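Local coordinates for uncharacterized hypothetical protein (Parabacteroides merdae, PDB 4EI0) that is of unknown function and belongs to the DUF4466 family, with a chain whose regular structure is mostly antiparallel beta sheet, at residues 74-77 with 78-82; 158-161 with 162-165; 209-212 with 213-216. One frame throughout, in Å; residues are numbered along the deposited sequence.

Interaction 1 (74-77 with 78-82); sequences YTNS and SGQDI
Asn76 and Gln80 meet at the tip of a beta hairpin, where the two side-chain amides lie with their planes 67° apart. CB of Asn76 touches the end of the Ile82 chain, CD1, at 3.9 Å. Beyond it CG takes the position between the backbone N and the carbonyl carbon (chi1 62°), which folds the amide back over the turn. Its oxygen OD1 accepts the backbone N-H of Gln80 at 2.9 Å; the donor stands above the amide plane and the bond is bent. On the other branch ND2 gives a nearly straight bond of 3.2 Å to OE1 of Gln80, which lies close to the plane of the Asn76 amide. Both polar atoms of one side chain thus grip one residue, which should restrict rotation of the amide. The backbone beneath is a type I turn from Asn76 to Gly79 followed by a G1 bulge. Gly79, with positive phi, bonds Asn76 O through its N (3.3 Å). Asn76 N in turn bonds Gln80 O (3.0 Å). Packing is tight beside the turn, where Thr75 CG2 presses on Gly79 CA at 3.3 Å. Further down, Tyr74 and Ile82 form an antiparallel hydrogen-bonded pair, with Ile82 N to Tyr74 O at 2.6 Å. Strand 81-85 is the outermost strand of its sheet within the chain, and strand 107-115 flanks 67-75 on the other side; it supplies Ala107 O to Tyr74 OH and Arg111 to a salt bridge with Asp81. The Tyr74 ring stacks on Tyr74 of the second subunit.

Interaction 2 (158-161 with 162-165); sequences SVTN and DKCY
Thr160 and Lys163 are brought together by two torsions. With chi1 of 65° Thr160 holds OG1 between its backbone N and carbonyl carbon, facing the chain as it turns back; a bend at chi3 (-79°) of Lys163 carries its amine to the preceding strand. Thr160 OG1 accepts the N-H of Lys163 N at 3.0 Å (N-H...O angle 153°). A weaker bond joins Asp162 N to Thr160 OG1 at 3.4 Å, so one hydroxyl gathers two successive amides. The weaker bond is the one that would define an ST turn, so the motif is met only loosely. The return bond runs from Thr160 N to Lys163 O at 3.1 Å, with the donor well above the carbonyl plane. This tight reversal follows strand 152-159, an outermost strand of one five-stranded antiparallel sheet, and delivers the chain into strand 165-167 of another, so it is the crossing between two sheets. The aliphatic part of Lys163 runs slantwise across Thr160: CB lies 3.4 Å from Thr160 OG1, and CE lies 4.0 Å from Thr160 CG2. At its end NZ donates to Ser158 OG at 3.2 Å, a hydroxyl that also bonds the carboxylate of Glu302 in strand 302-311; the amine therefore reaches a group already linked to a nearby negative charge, which may polarise the hydroxyl. On the buried side of the reversal, Cys164 CB packs against Thr160 O at 3.3 Å. Its SG sits over the centre of the Tyr165 ring face, while Asn161 OD1 bonds Tyr199 N of strand 195-199.

Interaction 3 (209-212 with 213-216); sequences FYTS and SSPK
A type I beta turn clasped by a serine side chain joins Thr211 to Ser214 just past the end of strand 207-210, in a buried part of the chain. Two bonds close it, and both connect the same pair of residues. In the turn's own bond Ser214 N donates to Thr211 O at 3.0 Å, almost straight at nitrogen (169°) but with the donor well out of the carbonyl plane. In the second, Thr211 N donates to Ser214 OG at 2.8 Å with an angle of 164°. The hydroxyl reaches that N-H because it lies anti to the carbonyl carbon of its own residue (chi1 -64°), turned back toward the strand end. OG also bonds Asn269 O, to which it must give its proton, so this buried oxygen both receives and donates. Tyr210 lies against the same atom: its CA is 3.2 Å from Ser214 OG and its CB 3.4 Å, while the hydroxyl lies at the ring edge, near the ring plane, 3.8 Å from CD1. With an alanine here in place of Ser214, the N-H of buried Thr211 and the carbonyl of Asn269 would probably lose their shared partner, and a small gap would be left beside Tyr210. Two more hydroxyls tie the turn to neighbouring loops: Ser213 OG bonds Asn231, and Thr211 OG1 bonds Thr232 N and Asp194 O. Strand 207-210 runs between strands 195-199 and 270-274, with Tyr210 packed on Ala198 of the first and on Leu272 of the second, and Ser214 rests against Tyr270 at the start of the latter.

The three contacts follow one another along the chain and none touches another. Interaction 1 lies on the opposite side of the chain's centre from the other two, with contact centres 46 Å from interaction 2 and 56 Å from interaction 3, and it alone meets the second subunit. Interactions 2 and 3 are neighbours, centres 16 Å apart and nearest atoms about 6 Å apart. Strand 195-199 lies between the exit of interaction 2 and the entry of interaction 3: it pairs with strand 165-167 on one flank and with strand 207-210 on the other. The protein's function is unknown, and the three contacts are described here as parts of the fold alone.

Interaction 1 (74-77 with 78-82)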
ATOM      1  N   TYR B  74      -1.314  -2.701  -3.202  1.00 40.95           N
ATOM      2  CA  TYR B  74      -0.578  -1.548  -2.738  1.00 42.43           C
ATOM      3  C   TYR B  74       0.912  -1.801  -3.125  1.00 49.08           C
ATOM      4  O   TYR B  74       1.281  -2.914  -3.463  1.00 60.33           O
ATOM      5  CB  TYR B  74      -0.781  -1.344  -1.193  1.00 43.64           C
ATOM      6  CG  TYR B  74      -2.241  -1.104  -0.827  1.00 47.06           C
ATOM      7  CD1 TYR B  74      -2.858   0.112  -1.115  1.00 41.45           C
ATOM      8  CD2 TYR B  74      -3.010  -2.108  -0.286  1.00 42.99           C
ATOM      9  CE1 TYR B  74      -4.187   0.332  -0.829  1.00 42.37           C
ATOM     10  CE2 TYR B  74      -4.346  -1.896  -0.002  1.00 43.51           C
ATOM     11  CZ  TYR B  74      -4.917  -0.664  -0.251  1.00 37.98           C
ATOM     12  OH  TYR B  74      -6.277  -0.512  -0.075  1.00 39.01           O
ATOM     13  N   THR B  75       1.716  -0.769  -3.205  1.00 62.28           N
ATOM     14  CA  THR B  75       3.120  -0.928  -3.611  1.00 63.86           C
ATOM     15  C   THR B  75       3.988  -0.610  -2.433  1.00 64.06           C
ATOM     16  O   THR B  75       3.753   0.390  -1.801  1.00 70.73           O
ATOM     17  CB  THR B  75       3.482   0.056  -4.735  1.00 64.42           C
ATOM     18  OG1 THR B  75       2.650  -0.192  -5.863  1.00 79.25           O
ATOM     19  CG2 THR B  75       4.922  -0.118  -5.171  1.00 77.01           C
ATOM     20  N   ASN B  76       4.987  -1.432  -2.126  1.00 60.66           N
ATOM     21  CA  ASN B  76       5.941  -1.075  -1.066  1.00 71.08           C
ATOM     22  C   ASN B  76       6.956  -0.033  -1.602  1.00 80.45           C
ATOM     23  O   ASN B  76       6.807   0.465  -2.733  1.00 75.51           O
ATOM     24  CB  ASN B  76       6.621  -2.332  -0.491  1.00 68.52           C
ATOM     25  CG  ASN B  76       7.441  -3.089  -1.531  1.00 75.02           C
ATOM     26  OD1 ASN B  76       7.788  -2.557  -2.584  1.00 78.97           O
ATOM     27  ND2 ASN B  76       7.747  -4.337  -1.239  1.00 75.44           N
ATOM     28  N   SER B  77       7.966   0.311  -0.805  1.00 83.63           N
ATOM     29  CA  SER B  77       9.036   1.222  -1.271  1.00 97.34           C
ATOM     30  C   SER B  77       9.803   0.653  -2.471  1.00 99.00           C
ATOM     31  O   SER B  77      10.120   1.387  -3.399  1.00106.54           O
ATOM     32  CB  SER B  77      10.003   1.515  -0.133  1.00 82.02           C
ATOM     33  OG  SER B  77      10.252   0.316   0.552  1.00 90.04           O
ATOM     34  N   SER B  78      10.078  -0.653  -2.455  1.00 90.84           N
ATOM     35  CA  SER B  78      10.795  -1.337  -3.553  1.00 86.15           C
ATOM     36  C   SER B  78       9.994  -1.525  -4.846  1.00 89.29           C
ATOM     37  O   SER B  78      10.448  -2.231  -5.758  1.00 96.83           O
ATOM     38  CB  SER B  78      11.256  -2.727  -3.093  1.00 90.75           C
ATOM     39  OG  SER B  78      12.022  -2.644  -1.906  1.00109.86           O
ATOM     40  N   GLY B  79       8.795  -0.950  -4.925  1.00 77.29           N
ATOM     41  CA  GLY B  79       7.949  -1.151  -6.093  1.00 66.39           C
ATOM     42  C   GLY B  79       7.283  -2.527  -6.251  1.00 65.36           C
ATOM     43  O   GLY B  79       6.662  -2.762  -7.273  1.00 76.75           O
ATOM     44  N   GLN B  80       7.389  -3.433  -5.274  1.00 61.92           N
ATOM     45  CA  GLN B  80       6.686  -4.739  -5.362  1.00 65.42           C
ATOM     46  C   GLN B  80       5.247  -4.673  -4.775  1.00 53.73           C
ATOM     47  O   GLN B  80       4.926  -3.854  -3.899  1.00 56.28           O
ATOM     48  CB  GLN B  80       7.504  -5.846  -4.711  1.00 75.05           C
ATOM     49  CG  GLN B  80       8.865  -5.990  -5.374  1.00101.10           C
ATOM     50  CD  GLN B  80      10.010  -6.057  -4.382  1.00119.80           C
ATOM     51  OE1 GLN B  80       9.824  -5.885  -3.177  1.00114.24           O
ATOM     52  NE2 GLN B  80      11.213  -6.300  -4.890  1.00132.70           N
ATOM     53  N   ASP B  81       4.374  -5.476  -5.326  1.00 54.36           N
ATOM     54  CA  ASP B  81       2.953  -5.483  -4.933  1.00 64.79           C
ATOM     55  C   ASP B  81       2.730  -6.024  -3.538  1.00 64.98           C
ATOM     56  O   ASP B  81       3.415  -6.952  -3.118  1.00 55.80           O
ATOM     57  CB  ASP B  81       2.198  -6.361  -5.887  1.00 66.55           C
ATOM     58  CG  ASP B  81       2.140  -5.762  -7.283  1.00 76.15           C
ATOM     59  OD1 ASP B  81       2.228  -4.504  -7.415  1.00 80.09           O
ATOM     60  OD2 ASP B  81       2.008  -6.567  -8.230  1.00 84.02           O
ATOM     61  N   ILE B  82       1.821  -5.408  -2.796  1.00 54.74           N
ATOM     62  CA  ILE B  82       1.316  -5.994  -1.558  1.00 39.74           C
ATOM     63  C   ILE B  82      -0.189  -6.201  -1.735  1.00 46.10           C
ATOM     64  O   ILE B  82      -0.928  -5.228  -1.730  1.00 46.27           O
ATOM     65  CB  ILE B  82       1.559  -5.111  -0.318  1.00 47.58           C
ATOM     66  CG1 ILE B  82       3.025  -4.719  -0.149  1.00 52.67           C
ATOM     67  CG2 ILE B  82       1.116  -5.875   0.936  1.00 44.65           C
ATOM     68  CD1 ILE B  82       3.204  -3.565   0.836  1.00 54.63           C
TER

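Interaction 2 (158-161 with 162-165)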
ATOM      1  N   SER B 158       1.564 -31.325 -28.712  1.00 49.46           N
ATOM      2  CA  SER B 158       2.519 -32.382 -28.889  1.00 47.00           C
ATOM      3  C   SER B 158       2.393 -33.046 -30.248  1.00 53.59           C
ATOM      4  O   SER B 158       1.325 -33.445 -30.671  1.00 54.11           O
ATOM      5  CB  SER B 158       2.371 -33.397 -27.740  1.00 61.08           C
ATOM      6  OG  SER B 158       3.155 -34.525 -27.987  1.00 63.03           O
ATOM      7  N   VAL B 159       3.522 -33.183 -30.925  1.00 49.62           N
ATOM      8  CA  VAL B 159       3.579 -33.784 -32.226  1.00 55.36           C
ATOM      9  C   VAL B 159       4.628 -34.881 -32.171  1.00 52.11           C
ATOM     10  O   VAL B 159       5.727 -34.685 -31.662  1.00 57.78           O
ATOM     11  CB  VAL B 159       3.871 -32.719 -33.306  1.00 52.60           C
ATOM     12  CG1 VAL B 159       4.115 -33.387 -34.642  1.00 47.57           C
ATOM     13  CG2 VAL B 159       2.673 -31.730 -33.380  1.00 40.56           C
ATOM     14  N   THR B 160       4.283 -36.045 -32.688  1.00 46.99           N
ATOM     15  CA  THR B 160       5.187 -37.179 -32.687  1.00 53.46           C
ATOM     16  C   THR B 160       4.946 -37.927 -33.990  1.00 60.17           C
ATOM     17  O   THR B 160       4.048 -37.586 -34.768  1.00 54.14           O
ATOM     18  CB  THR B 160       4.931 -38.102 -31.485  1.00 57.83           C
ATOM     19  OG1 THR B 160       3.633 -38.689 -31.612  1.00 64.83           O
ATOM     20  CG2 THR B 160       4.979 -37.329 -30.180  1.00 48.66           C
ATOM     21  N   ASN B 161       5.722 -38.960 -34.248  1.00 55.08           N
ATOM     22  CA  ASN B 161       5.510 -39.748 -35.457  1.00 62.11           C
ATOM     23  C   ASN B 161       4.108 -40.362 -35.550  1.00 65.37           C
ATOM     24  O   ASN B 161       3.607 -40.590 -36.647  1.00 60.65           O
ATOM     25  CB  ASN B 161       6.576 -40.839 -35.576  1.00 68.59           C
ATOM     26  CG  ASN B 161       7.863 -40.300 -36.144  1.00 90.65           C
ATOM     27  OD1 ASN B 161       7.966 -40.010 -37.351  1.00 79.06           O
ATOM     28  ND2 ASN B 161       8.849 -40.120 -35.270  1.00108.22           N
ATOM     29  N   ASP B 162       3.486 -40.614 -34.400  1.00 60.31           N
ATOM     30  CA  ASP B 162       2.120 -41.126 -34.369  1.00 73.69           C
ATOM     31  C   ASP B 162       1.086 -40.019 -34.346  1.00 59.78           C
ATOM     32  O   ASP B 162       0.005 -40.211 -34.873  1.00 60.71           O
ATOM     33  CB  ASP B 162       1.892 -42.035 -33.151  1.00 75.78           C
ATOM     34  CG  ASP B 162       2.663 -43.315 -33.231  1.00 74.80           C
ATOM     35  OD1 ASP B 162       3.152 -43.670 -34.338  1.00 63.36           O
ATOM     36  OD2 ASP B 162       2.755 -43.968 -32.173  1.00 85.22           O
ATOM     37  N   LYS B 163       1.407 -38.911 -33.676  1.00 52.55           N
ATOM     38  CA  LYS B 163       0.520 -37.803 -33.515  1.00 52.35           C
ATOM     39  C   LYS B 163       1.016 -36.755 -34.480  1.00 46.68           C
ATOM     40  O   LYS B 163       1.588 -35.741 -34.089  1.00 51.28           O
ATOM     41  CB  LYS B 163       0.550 -37.282 -32.076  1.00 54.06           C
ATOM     42  CG  LYS B 163       0.044 -38.283 -31.051  1.00 60.04           C
ATOM     43  CD  LYS B 163      -0.134 -37.622 -29.694  1.00 60.82           C
ATOM     44  CE  LYS B 163       1.199 -37.477 -28.985  1.00 70.99           C
ATOM     45  NZ  LYS B 163       1.021 -36.874 -27.631  1.00 80.59           N
ATOM     46  N   CYS B 164       0.765 -37.041 -35.738  1.00 49.01           N
ATOM     47  CA  CYS B 164       1.491 -36.494 -36.817  1.00 53.88           C
ATOM     48  C   CYS B 164       0.670 -35.769 -37.863  1.00 48.04           C
ATOM     49  O   CYS B 164       1.242 -35.324 -38.831  1.00 47.07           O
ATOM     50  CB  CYS B 164       2.260 -37.641 -37.506  1.00 54.57           C
ATOM     51  SG  CYS B 164       1.264 -38.955 -38.236  1.00 59.43           S
ATOM     52  N   TYR B 165      -0.639 -35.646 -37.700  1.00 48.97           N
ATOM     53  CA  TYR B 165      -1.462 -35.108 -38.785  1.00 49.94           C
ATOM     54  C   TYR B 165      -2.056 -33.810 -38.324  1.00 46.30           C
ATOM     55  O   TYR B 165      -2.935 -33.805 -37.471  1.00 49.71           O
ATOM     56  CB  TYR B 165      -2.541 -36.120 -39.167  1.00 44.11           C
ATOM     57  CG  TYR B 165      -2.032 -37.410 -39.700  1.00 45.69           C
ATOM     58  CD1 TYR B 165      -1.295 -37.452 -40.859  1.00 52.19           C
ATOM     59  CD2 TYR B 165      -2.328 -38.619 -39.078  1.00 48.15           C
ATOM     60  CE1 TYR B 165      -0.836 -38.653 -41.367  1.00 57.46           C
ATOM     61  CE2 TYR B 165      -1.889 -39.818 -39.597  1.00 48.19           C
ATOM     62  CZ  TYR B 165      -1.136 -39.839 -40.728  1.00 58.70           C
ATOM     63  OH  TYR B 165      -0.700 -41.038 -41.241  1.00 62.40           O
TER

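Interaction 3 (209-212 with 213-216)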
ATOM      1  N   PHE B 209       7.923 -31.527 -42.488  1.00 49.82           N
ATOM      2  CA  PHE B 209       6.491 -31.322 -42.746  1.00 48.64           C
ATOM      3  C   PHE B 209       6.279 -31.638 -44.214  1.00 48.21           C
ATOM      4  O   PHE B 209       6.983 -31.128 -45.099  1.00 50.56           O
ATOM      5  CB  PHE B 209       6.025 -29.893 -42.541  1.00 52.90           C
ATOM      6  CG  PHE B 209       5.869 -29.451 -41.106  1.00 48.93           C
ATOM      7  CD1 PHE B 209       5.832 -30.336 -40.038  1.00 44.72           C
ATOM      8  CD2 PHE B 209       5.677 -28.094 -40.840  1.00 48.32           C
ATOM      9  CE1 PHE B 209       5.636 -29.874 -38.732  1.00 46.22           C
ATOM     10  CE2 PHE B 209       5.515 -27.624 -39.549  1.00 48.45           C
ATOM     11  CZ  PHE B 209       5.463 -28.525 -38.484  1.00 45.68           C
ATOM     12  N   TYR B 210       5.310 -32.503 -44.486  1.00 48.93           N
ATOM     13  CA  TYR B 210       4.981 -32.900 -45.841  1.00 42.37           C
ATOM     14  C   TYR B 210       3.522 -32.630 -46.120  1.00 45.17           C
ATOM     15  O   TYR B 210       2.725 -32.493 -45.219  1.00 51.68           O
ATOM     16  CB  TYR B 210       5.222 -34.377 -46.029  1.00 45.98           C
ATOM     17  CG  TYR B 210       6.603 -34.804 -45.721  1.00 49.39           C
ATOM     18  CD1 TYR B 210       7.666 -34.342 -46.487  1.00 52.77           C
ATOM     19  CD2 TYR B 210       6.876 -35.700 -44.691  1.00 48.95           C
ATOM     20  CE1 TYR B 210       8.948 -34.769 -46.250  1.00 56.72           C
ATOM     21  CE2 TYR B 210       8.179 -36.145 -44.451  1.00 53.15           C
ATOM     22  CZ  TYR B 210       9.207 -35.675 -45.244  1.00 58.40           C
ATOM     23  OH  TYR B 210      10.526 -36.075 -45.032  1.00 56.53           O
ATOM     24  N   THR B 211       3.183 -32.601 -47.391  1.00 49.73           N
ATOM     25  CA  THR B 211       1.847 -32.297 -47.857  1.00 51.61           C
ATOM     26  C   THR B 211       1.561 -33.175 -49.099  1.00 54.67           C
ATOM     27  O   THR B 211       2.417 -33.955 -49.492  1.00 53.86           O
ATOM     28  CB  THR B 211       1.739 -30.798 -48.175  1.00 55.56           C
ATOM     29  OG1 THR B 211       0.361 -30.416 -48.106  1.00 62.73           O
ATOM     30  CG2 THR B 211       2.314 -30.483 -49.565  1.00 58.71           C
ATOM     31  N   SER B 212       0.374 -33.071 -49.707  1.00 58.33           N
ATOM     32  CA  SER B 212      -0.050 -34.031 -50.749  1.00 64.44           C
ATOM     33  C   SER B 212       0.956 -34.165 -51.887  1.00 64.28           C
ATOM     34  O   SER B 212       1.179 -35.252 -52.387  1.00 66.19           O
ATOM     35  CB  SER B 212      -1.415 -33.656 -51.341  1.00 65.22           C
ATOM     36  OG  SER B 212      -1.303 -32.463 -52.101  1.00 78.20           O
ATOM     37  N   SER B 213       1.561 -33.059 -52.299  1.00 66.19           N
ATOM     38  CA  SER B 213       2.456 -33.100 -53.445  1.00 63.04           C
ATOM     39  C   SER B 213       3.930 -33.125 -53.050  1.00 64.50           C
ATOM     40  O   SER B 213       4.779 -32.978 -53.887  1.00 62.65           O
ATOM     41  CB  SER B 213       2.143 -31.927 -54.373  1.00 54.87           C
ATOM     42  OG  SER B 213       2.194 -30.711 -53.666  1.00 61.33           O
ATOM     43  N   SER B 214       4.269 -33.351 -51.781  1.00 66.74           N
ATOM     44  CA  SER B 214       5.695 -33.414 -51.432  1.00 64.91           C
ATOM     45  C   SER B 214       6.390 -34.464 -52.322  1.00 66.91           C
ATOM     46  O   SER B 214       5.823 -35.511 -52.564  1.00 69.78           O
ATOM     47  CB  SER B 214       5.911 -33.769 -49.959  1.00 60.33           C
ATOM     48  OG  SER B 214       5.407 -32.783 -49.057  1.00 53.00           O
ATOM     49  N   PRO B 215       7.602 -34.187 -52.822  1.00 64.71           N
ATOM     50  CA  PRO B 215       8.228 -35.212 -53.674  1.00 66.39           C
ATOM     51  C   PRO B 215       8.710 -36.427 -52.881  1.00 64.37           C
ATOM     52  O   PRO B 215       9.336 -36.240 -51.820  1.00 60.44           O
ATOM     53  CB  PRO B 215       9.414 -34.488 -54.309  1.00 68.60           C
ATOM     54  CG  PRO B 215       9.322 -33.056 -53.891  1.00 83.99           C
ATOM     55  CD  PRO B 215       8.397 -32.953 -52.728  1.00 77.36           C
ATOM     56  N   LYS B 216       8.427 -37.632 -53.406  1.00 66.21           N
ATOM     57  CA  LYS B 216       8.805 -38.919 -52.791  1.00 67.87           C
ATOM     58  C   LYS B 216      10.299 -38.897 -52.418  1.00 62.96           C
ATOM     59  O   LYS B 216      10.689 -39.346 -51.338  1.00 70.80           O
ATOM     60  CB  LYS B 216       8.442 -40.101 -53.717  1.00 62.66           C
TER